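Local coordinates for uncharacterized protein VP1736 (PDB 3LXQ) that is of uncharacterized function but carries a sulfatase-family domain of the alkaline phosphatase clan, at residues Arg309-Phe321 and Met380-Leu394. Residues are numbered along the deposited sequence; the frame is centred on the assembly and turned at random.
Sequences RVFGANLVPVKHF and MQYDKNFGYLTRDNL
The hydroxyl of Tyr382 reaches into the bend of the 309-321 loop and bonds its backbone twice. Tyr382 OH donates to Val310 O at 2.9 Å, from above that carbonyl's plane. The same Tyr382 OH accepts from Ala313 N at 3.2 Å in a nearly straight bond (N-H...O 164°). CG of Tyr382 lies anti to the backbone N (chi1 -179°), which carries the ring outward from the hairpin to the loop. Pro317 CD sits over one face of the Tyr382 ring, 4.0 Å from its centroid, a CH-pi contact. Ala313 CB packs beside Tyr382 CZ near the hydroxyl end.

On the next strand, Asn385 ND2 donates to Leu315 O at 3.0 Å. The oxygen lies in the amide plane and the bond is almost straight (N-H...O 175°), but ND2 stands above the carbonyl plane. Tyr382 and Asn385 are the ends of a type II' turn, so all three bonds come from the turn end of the hairpin.

Selenomethionine Met380 lays CB over a face of the Phe321 ring, 3.6 Å from the centroid, with Met380 SE set obliquely to the ring, a Met-aromatic contact. Val316 CG1 meets Met380 CG at 3.5 Å, while Val316 CG2 rests near Gly387 N. Val318 extends the apolar packing to Leu389 and Leu394. Tyr127 of strand 121-127 touches Val318, Phe321 and Met380.

The contact thus joins a loop within the sulfatase-family region to strands 377-382 and 385-390 of the five-stranded antiparallel sheet. No backbone-to-backbone hydrogen bond links the segments; hairpin side chains supply the polar bonds, and apolar packing makes up much of the remainder. Leu315 N is buried here without a partner in the model.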
ATOM      1  N   ARG A 309       0.704  12.228   8.902  1.00 41.73           N
ATOM      2  CA  ARG A 309       0.126  11.981  10.221  1.00 42.07           C
ATOM      3  C   ARG A 309      -0.729  13.147  10.747  1.00 43.55           C
ATOM      4  O   ARG A 309      -0.378  14.307  10.594  1.00 45.68           O
ATOM      5  CB  ARG A 309       1.264  11.710  11.202  1.00 44.55           C
ATOM      6  CG  ARG A 309       0.906  10.801  12.375  1.00 46.79           C
ATOM      7  CD  ARG A 309       1.549   9.427  12.206  1.00 48.84           C
ATOM      8  NE  ARG A 309       1.712   8.768  13.502  1.00 52.73           N
ATOM      9  CZ  ARG A 309       2.883   8.511  14.087  1.00 55.43           C
ATOM     10  NH1 ARG A 309       4.037   8.829  13.496  1.00 56.32           N
ATOM     11  NH2 ARG A 309       2.896   7.910  15.267  1.00 57.75           N
ATOM     12  N   VAL A 310      -1.869  12.821  11.339  1.00 42.46           N
ATOM     13  CA  VAL A 310      -2.596  13.764  12.166  1.00 45.05           C
ATOM     14  C   VAL A 310      -2.587  13.186  13.584  1.00 45.90           C
ATOM     15  O   VAL A 310      -2.577  11.960  13.749  1.00 43.86           O
ATOM     16  CB  VAL A 310      -4.025  14.047  11.631  1.00 44.45           C
ATOM     17  CG1 VAL A 310      -4.954  12.845  11.818  1.00 42.26           C
ATOM     18  CG2 VAL A 310      -4.616  15.299  12.296  1.00 48.46           C
ATOM     19  N   PHE A 311      -2.562  14.069  14.586  1.00 48.64           N
ATOM     20  CA  PHE A 311      -2.436  13.689  15.994  1.00 50.50           C
ATOM     21  C   PHE A 311      -3.637  14.132  16.822  1.00 51.91           C
ATOM     22  O   PHE A 311      -4.235  15.181  16.560  1.00 52.96           O
ATOM     23  CB  PHE A 311      -1.156  14.291  16.600  1.00 53.68           C
ATOM     24  CG  PHE A 311       0.105  13.765  15.979  1.00 53.73           C
ATOM     25  CD1 PHE A 311       0.695  12.600  16.458  1.00 54.12           C
ATOM     26  CD2 PHE A 311       0.698  14.428  14.901  1.00 54.11           C
ATOM     27  CE1 PHE A 311       1.860  12.100  15.873  1.00 54.44           C
ATOM     28  CE2 PHE A 311       1.857  13.933  14.307  1.00 54.17           C
ATOM     29  CZ  PHE A 311       2.440  12.768  14.794  1.00 54.15           C
ATOM     30  N   GLY A 312      -3.978  13.326  17.824  1.00 52.18           N
ATOM     31  CA  GLY A 312      -5.087  13.630  18.730  1.00 54.40           C
ATOM     32  C   GLY A 312      -6.411  13.784  18.004  1.00 53.47           C
ATOM     33  O   GLY A 312      -7.235  14.629  18.363  1.00 55.85           O
ATOM     34  N   ALA A 313      -6.596  12.987  16.957  1.00 50.41           N
ATOM     35  CA  ALA A 313      -7.869  12.912  16.256  1.00 49.69           C
ATOM     36  C   ALA A 313      -8.802  11.992  17.035  1.00 50.10           C
ATOM     37  O   ALA A 313      -8.352  11.107  17.780  1.00 49.74           O
ATOM     38  CB  ALA A 313      -7.669  12.389  14.833  1.00 46.88           C
ATOM     39  N   ASN A 314     -10.101  12.217  16.888  1.00 51.06           N
ATOM     40  CA  ASN A 314     -11.061  11.345  17.533  1.00 51.68           C
ATOM     41  C   ASN A 314     -11.503  10.220  16.619  1.00 49.15           C
ATOM     42  O   ASN A 314     -11.640  10.408  15.399  1.00 47.63           O
ATOM     43  CB  ASN A 314     -12.259  12.117  18.068  1.00 55.01           C
ATOM     44  CG  ASN A 314     -12.668  11.650  19.456  1.00 58.52           C
ATOM     45  OD1 ASN A 314     -13.727  12.026  19.966  1.00 62.12           O
ATOM     46  ND2 ASN A 314     -11.821  10.828  20.081  1.00 58.45           N
ATOM     47  N   LEU A 315     -11.705   9.053  17.237  1.00 48.97           N
ATOM     48  CA  LEU A 315     -12.141   7.821  16.576  1.00 46.72           C
ATOM     49  C   LEU A 315     -11.241   7.470  15.382  1.00 43.52           C
ATOM     50  O   LEU A 315     -10.033   7.277  15.568  1.00 42.17           O
ATOM     51  CB  LEU A 315     -13.641   7.882  16.225  1.00 48.24           C
ATOM     52  CG  LEU A 315     -14.589   7.888  17.442  1.00 50.92           C
ATOM     53  CD1 LEU A 315     -16.006   8.279  17.041  1.00 52.55           C
ATOM     54  CD2 LEU A 315     -14.568   6.556  18.199  1.00 50.55           C
ATOM     55  N   VAL A 316     -11.808   7.375  14.180  1.00 42.02           N
ATOM     56  CA  VAL A 316     -10.986   7.176  12.983  1.00 39.07           C
ATOM     57  C   VAL A 316     -11.189   8.301  11.964  1.00 39.15           C
ATOM     58  O   VAL A 316     -12.256   8.410  11.363  1.00 39.91           O
ATOM     59  CB  VAL A 316     -11.195   5.785  12.341  1.00 37.98           C
ATOM     60  CG1 VAL A 316     -10.318   5.635  11.088  1.00 34.78           C
ATOM     61  CG2 VAL A 316     -10.854   4.692  13.335  1.00 39.12           C
ATOM     62  N   PRO A 317     -10.158   9.145  11.773  1.00 38.91           N
ATOM     63  CA  PRO A 317     -10.232  10.258  10.819  1.00 39.61           C
ATOM     64  C   PRO A 317     -10.057   9.792   9.365  1.00 37.60           C
ATOM     65  O   PRO A 317      -8.968   9.858   8.801  1.00 36.45           O
ATOM     66  CB  PRO A 317      -9.094  11.179  11.264  1.00 39.96           C
ATOM     67  CG  PRO A 317      -8.088  10.252  11.889  1.00 38.79           C
ATOM     68  CD  PRO A 317      -8.887   9.138  12.527  1.00 38.64           C
ATOM     69  N   VAL A 318     -11.160   9.342   8.778  1.00 38.35           N
ATOM     70  CA  VAL A 318     -11.198   8.690   7.461  1.00 36.37           C
ATOM     71  C   VAL A 318     -10.409   9.417   6.373  1.00 35.95           C
ATOM     72  O   VAL A 318      -9.627   8.785   5.639  1.00 34.28           O
ATOM     73  CB  VAL A 318     -12.676   8.469   7.009  1.00 38.16           C
ATOM     74  CG1 VAL A 318     -12.768   7.909   5.590  1.00 36.10           C
ATOM     75  CG2 VAL A 318     -13.409   7.557   7.999  1.00 38.62           C
ATOM     76  N   LYS A 319     -10.611  10.736   6.297  1.00 38.09           N
ATOM     77  CA  LYS A 319      -9.978  11.609   5.308  1.00 38.24           C
ATOM     78  C   LYS A 319      -8.469  11.428   5.318  1.00 36.22           C
ATOM     79  O   LYS A 319      -7.817  11.511   4.275  1.00 36.34           O
ATOM     80  CB  LYS A 319     -10.339  13.082   5.589  1.00 41.33           C
ATOM     81  N   HIS A 320      -7.922  11.154   6.500  1.00 35.26           N
ATOM     82  CA  HIS A 320      -6.481  11.014   6.668  1.00 33.20           C
ATOM     83  C   HIS A 320      -5.933   9.607   6.446  1.00 29.97           C
ATOM     84  O   HIS A 320      -4.785   9.331   6.761  1.00 28.90           O
ATOM     85  CB  HIS A 320      -6.048  11.571   8.008  1.00 34.75           C
ATOM     86  CG  HIS A 320      -6.209  13.050   8.105  1.00 38.79           C
ATOM     87  ND1 HIS A 320      -5.296  13.928   7.564  1.00 41.81           N
ATOM     88  CD2 HIS A 320      -7.190  13.811   8.650  1.00 41.81           C
ATOM     89  CE1 HIS A 320      -5.697  15.169   7.787  1.00 44.37           C
ATOM     90  NE2 HIS A 320      -6.839  15.124   8.451  1.00 44.47           N
ATOM     91  N   PHE A 321      -6.762   8.730   5.894  1.00 28.83           N
ATOM     92  CA  PHE A 321      -6.291   7.451   5.359  1.00 26.23           C
ATOM     93  C   PHE A 321      -6.423   7.463   3.842  1.00 25.94           C
ATOM     94  O   PHE A 321      -5.978   6.530   3.145  1.00 24.85           O
ATOM     95  CB  PHE A 321      -7.073   6.296   5.990  1.00 25.85           C
ATOM     96  CG  PHE A 321      -6.760   6.079   7.449  1.00 25.95           C
ATOM     97  CD1 PHE A 321      -7.363   6.860   8.435  1.00 29.14           C
ATOM     98  CD2 PHE A 321      -5.853   5.105   7.832  1.00 24.68           C
ATOM     99  CE1 PHE A 321      -7.062   6.681   9.781  1.00 28.58           C
ATOM    100  CE2 PHE A 321      -5.550   4.911   9.173  1.00 27.71           C
ATOM    101  CZ  PHE A 321      -6.164   5.696  10.152  1.00 29.26           C
HETATM  102  N   MSE A 380      -9.340   0.678   8.300  1.00 28.71           N
HETATM  103  CA  MSE A 380      -8.287   1.590   8.720  1.00 30.23           C
HETATM  104  C   MSE A 380      -8.045   1.622  10.228  1.00 30.71           C
HETATM  105  O   MSE A 380      -8.982   1.585  11.038  1.00 31.31           O
HETATM  106  CB  MSE A 380      -8.415   2.975   8.059  1.00 31.39           C
HETATM  107  CG  MSE A 380      -9.716   3.671   8.244  1.00 36.04           C
HETATM  108 SE   MSE A 380     -10.329   4.685   6.670  1.00 42.10          SE
HETATM  109  CE  MSE A 380     -12.096   3.876   6.692  1.00 40.04           C
ATOM    110  N   GLN A 381      -6.761   1.609  10.583  1.00 30.36           N
ATOM    111  CA  GLN A 381      -6.332   1.576  11.973  1.00 31.02           C
ATOM    112  C   GLN A 381      -5.672   2.884  12.312  1.00 31.64           C
ATOM    113  O   GLN A 381      -4.650   3.236  11.720  1.00 31.23           O
ATOM    114  CB  GLN A 381      -5.333   0.445  12.200  1.00 30.98           C
ATOM    115  CG  GLN A 381      -5.009   0.180  13.659  1.00 32.22           C
ATOM    116  CD  GLN A 381      -5.994  -0.783  14.314  1.00 33.74           C
ATOM    117  OE1 GLN A 381      -6.389  -1.782  13.711  1.00 32.31           O
ATOM    118  NE2 GLN A 381      -6.379  -0.494  15.564  1.00 33.72           N
ATOM    119  N   TYR A 382      -6.266   3.601  13.264  1.00 32.76           N
ATOM    120  CA  TYR A 382      -5.699   4.821  13.793  1.00 34.14           C
ATOM    121  C   TYR A 382      -5.268   4.558  15.238  1.00 35.67           C
ATOM    122  O   TYR A 382      -6.077   4.665  16.169  1.00 36.05           O
ATOM    123  CB  TYR A 382      -6.706   5.983  13.707  1.00 34.86           C
ATOM    124  CG  TYR A 382      -6.159   7.296  14.221  1.00 36.96           C
ATOM    125  CD1 TYR A 382      -5.214   8.014  13.476  1.00 37.69           C
ATOM    126  CD2 TYR A 382      -6.576   7.827  15.446  1.00 37.67           C
ATOM    127  CE1 TYR A 382      -4.696   9.206  13.932  1.00 40.06           C
ATOM    128  CE2 TYR A 382      -6.061   9.028  15.916  1.00 40.51           C
ATOM    129  CZ  TYR A 382      -5.120   9.711  15.149  1.00 41.18           C
ATOM    130  OH  TYR A 382      -4.594  10.897  15.573  1.00 42.78           O
ATOM    131  N   ASP A 383      -3.994   4.198  15.412  1.00 36.12           N
ATOM    132  CA  ASP A 383      -3.470   3.772  16.727  1.00 38.12           C
ATOM    133  C   ASP A 383      -4.261   2.570  17.285  1.00 37.39           C
ATOM    134  O   ASP A 383      -4.200   1.473  16.732  1.00 36.40           O
ATOM    135  CB  ASP A 383      -3.444   4.958  17.722  1.00 39.32           C
ATOM    136  CG  ASP A 383      -2.492   6.070  17.282  1.00 41.93           C
ATOM    137  OD1 ASP A 383      -1.487   5.763  16.601  1.00 41.71           O
ATOM    138  OD2 ASP A 383      -2.739   7.252  17.629  1.00 46.27           O
ATOM    139  N   LYS A 384      -5.017   2.798  18.356  1.00 38.02           N
ATOM    140  CA  LYS A 384      -5.797   1.750  19.004  1.00 38.17           C
ATOM    141  C   LYS A 384      -7.209   1.595  18.411  1.00 37.35           C
ATOM    142  O   LYS A 384      -7.944   0.672  18.778  1.00 37.84           O
ATOM    143  CB  LYS A 384      -5.876   2.015  20.520  1.00 40.21           C
ATOM    144  N   ASN A 385      -7.592   2.499  17.511  1.00 36.22           N
ATOM    145  CA  ASN A 385      -8.925   2.453  16.910  1.00 35.51           C
ATOM    146  C   ASN A 385      -8.942   1.792  15.535  1.00 33.56           C
ATOM    147  O   ASN A 385      -8.068   2.040  14.720  1.00 33.06           O
ATOM    148  CB  ASN A 385      -9.516   3.851  16.828  1.00 36.04           C
ATOM    149  CG  ASN A 385      -9.668   4.498  18.196  1.00 37.75           C
ATOM    150  OD1 ASN A 385      -9.643   3.822  19.223  1.00 38.88           O
ATOM    151  ND2 ASN A 385      -9.822   5.808  18.209  1.00 37.21           N
ATOM    152  N   PHE A 386      -9.944   0.945  15.300  1.00 33.01           N
ATOM    153  CA  PHE A 386     -10.121   0.268  14.016  1.00 30.93           C
ATOM    154  C   PHE A 386     -11.423   0.710  13.384  1.00 31.01           C
ATOM    155  O   PHE A 386     -12.486   0.703  14.035  1.00 31.91           O
ATOM    156  CB  PHE A 386     -10.123  -1.257  14.187  1.00 30.46           C
ATOM    157  CG  PHE A 386     -10.389  -2.024  12.897  1.00 29.98           C
ATOM    158  CD1 PHE A 386     -11.700  -2.373  12.523  1.00 28.50           C
ATOM    159  CD2 PHE A 386      -9.333  -2.423  12.077  1.00 27.32           C
ATOM    160  CE1 PHE A 386     -11.935  -3.107  11.326  1.00 28.51           C
ATOM    161  CE2 PHE A 386      -9.563  -3.142  10.896  1.00 25.82           C
ATOM    162  CZ  PHE A 386     -10.859  -3.481  10.519  1.00 25.73           C
ATOM    163  N   GLY A 387     -11.340   1.092  12.115  1.00 29.87           N
ATOM    164  CA  GLY A 387     -12.501   1.519  11.352  1.00 30.06           C
ATOM    165  C   GLY A 387     -12.777   0.661  10.138  1.00 29.21           C
ATOM    166  O   GLY A 387     -11.854   0.215   9.454  1.00 27.42           O
ATOM    167  N   TYR A 388     -14.058   0.414   9.890  1.00 30.23           N
ATOM    168  CA  TYR A 388     -14.506  -0.345   8.725  1.00 29.58           C
ATOM    169  C   TYR A 388     -15.502   0.513   7.943  1.00 30.33           C
ATOM    170  O   TYR A 388     -16.642   0.756   8.382  1.00 32.09           O
ATOM    171  CB  TYR A 388     -15.126  -1.686   9.149  1.00 29.64           C
ATOM    172  CG  TYR A 388     -15.158  -2.750   8.052  1.00 29.65           C
ATOM    173  CD1 TYR A 388     -14.077  -3.614   7.851  1.00 29.50           C
ATOM    174  CD2 TYR A 388     -16.280  -2.897   7.230  1.00 29.77           C
ATOM    175  CE1 TYR A 388     -14.117  -4.606   6.844  1.00 27.94           C
ATOM    176  CE2 TYR A 388     -16.328  -3.857   6.239  1.00 29.84           C
ATOM    177  CZ  TYR A 388     -15.247  -4.706   6.048  1.00 27.40           C
ATOM    178  OH  TYR A 388     -15.319  -5.645   5.069  1.00 29.22           O
ATOM    179  N   LEU A 389     -15.032   1.010   6.808  1.00 29.90           N
ATOM    180  CA  LEU A 389     -15.802   1.864   5.920  1.00 30.67           C
ATOM    181  C   LEU A 389     -16.399   1.048   4.770  1.00 30.58           C
ATOM    182  O   LEU A 389     -15.685   0.292   4.091  1.00 29.62           O
ATOM    183  CB  LEU A 389     -14.923   2.997   5.369  1.00 30.91           C
ATOM    184  CG  LEU A 389     -15.572   4.009   4.402  1.00 32.02           C
ATOM    185  CD1 LEU A 389     -16.548   4.970   5.116  1.00 34.19           C
ATOM    186  CD2 LEU A 389     -14.529   4.794   3.604  1.00 31.08           C
ATOM    187  N   THR A 390     -17.711   1.178   4.589  1.00 32.02           N
ATOM    188  CA  THR A 390     -18.407   0.647   3.411  1.00 32.42           C
ATOM    189  C   THR A 390     -19.263   1.763   2.799  1.00 34.30           C
ATOM    190  O   THR A 390     -19.325   2.866   3.335  1.00 36.16           O
ATOM    191  CB  THR A 390     -19.320  -0.563   3.763  1.00 32.64           C
ATOM    192  OG1 THR A 390     -20.545  -0.080   4.316  1.00 35.05           O
ATOM    193  CG2 THR A 390     -18.650  -1.500   4.771  1.00 31.77           C
ATOM    194  N   ARG A 391     -19.928   1.483   1.685  1.00 42.63           N
ATOM    195  CA  ARG A 391     -20.722   2.510   1.013  1.00 46.53           C
ATOM    196  C   ARG A 391     -21.928   2.955   1.839  1.00 48.25           C
ATOM    197  O   ARG A 391     -22.488   4.025   1.603  1.00 51.14           O
ATOM    198  CB  ARG A 391     -21.169   2.019  -0.361  1.00 48.65           C
ATOM    199  CG  ARG A 391     -20.110   2.133  -1.437  1.00 49.42           C
ATOM    200  CD  ARG A 391     -19.826   3.588  -1.792  1.00 51.69           C
ATOM    201  NE  ARG A 391     -18.752   3.701  -2.774  1.00 52.66           N
ATOM    202  CZ  ARG A 391     -18.295   4.851  -3.270  1.00 55.78           C
ATOM    203  NH1 ARG A 391     -17.320   4.840  -4.168  1.00 55.29           N
ATOM    204  NH2 ARG A 391     -18.812   6.013  -2.877  1.00 58.11           N
ATOM    205  N   ASP A 392     -22.292   2.141   2.828  1.00 46.68           N
ATOM    206  CA  ASP A 392     -23.542   2.310   3.568  1.00 49.46           C
ATOM    207  C   ASP A 392     -23.362   2.717   5.021  1.00 48.25           C
ATOM    208  O   ASP A 392     -24.261   3.302   5.630  1.00 50.53           O
ATOM    209  CB  ASP A 392     -24.359   1.022   3.479  1.00 49.16           C
ATOM    210  CG  ASP A 392     -24.712   0.676   2.057  1.00 51.94           C
ATOM    211  OD1 ASP A 392     -25.605   1.335   1.487  1.00 56.60           O
ATOM    212  OD2 ASP A 392     -24.074  -0.237   1.499  1.00 51.44           O
ATOM    213  N   ASN A 393     -22.186   2.422   5.560  1.00 45.75           N
ATOM    214  CA  ASN A 393     -21.926   2.581   6.978  1.00 44.79           C
ATOM    215  C   ASN A 393     -20.434   2.719   7.270  1.00 42.65           C
ATOM    216  O   ASN A 393     -19.576   2.372   6.444  1.00 41.71           O
ATOM    217  CB  ASN A 393     -22.511   1.385   7.744  1.00 43.62           C
ATOM    218  CG  ASN A 393     -22.258   0.062   7.029  1.00 42.75           C
ATOM    219  OD1 ASN A 393     -21.112  -0.318   6.805  1.00 41.68           O
ATOM    220  ND2 ASN A 393     -23.329  -0.631   6.654  1.00 42.83           N
ATOM    221  N   LEU A 394     -20.140   3.239   8.454  1.00 42.53           N
ATOM    222  CA  LEU A 394     -18.797   3.230   8.994  1.00 40.54           C
ATOM    223  C   LEU A 394     -18.865   2.797  10.446  1.00 39.99           C
ATOM    224  O   LEU A 394     -19.578   3.409  11.255  1.00 41.36           O
ATOM    225  CB  LEU A 394     -18.155   4.620   8.882  1.00 41.40           C
ATOM    226  CG  LEU A 394     -16.916   4.928   9.731  1.00 40.19           C
ATOM    227  CD1 LEU A 394     -15.671   4.209   9.227  1.00 35.61           C
ATOM    228  CD2 LEU A 394     -16.701   6.438   9.752  1.00 43.04           C
TER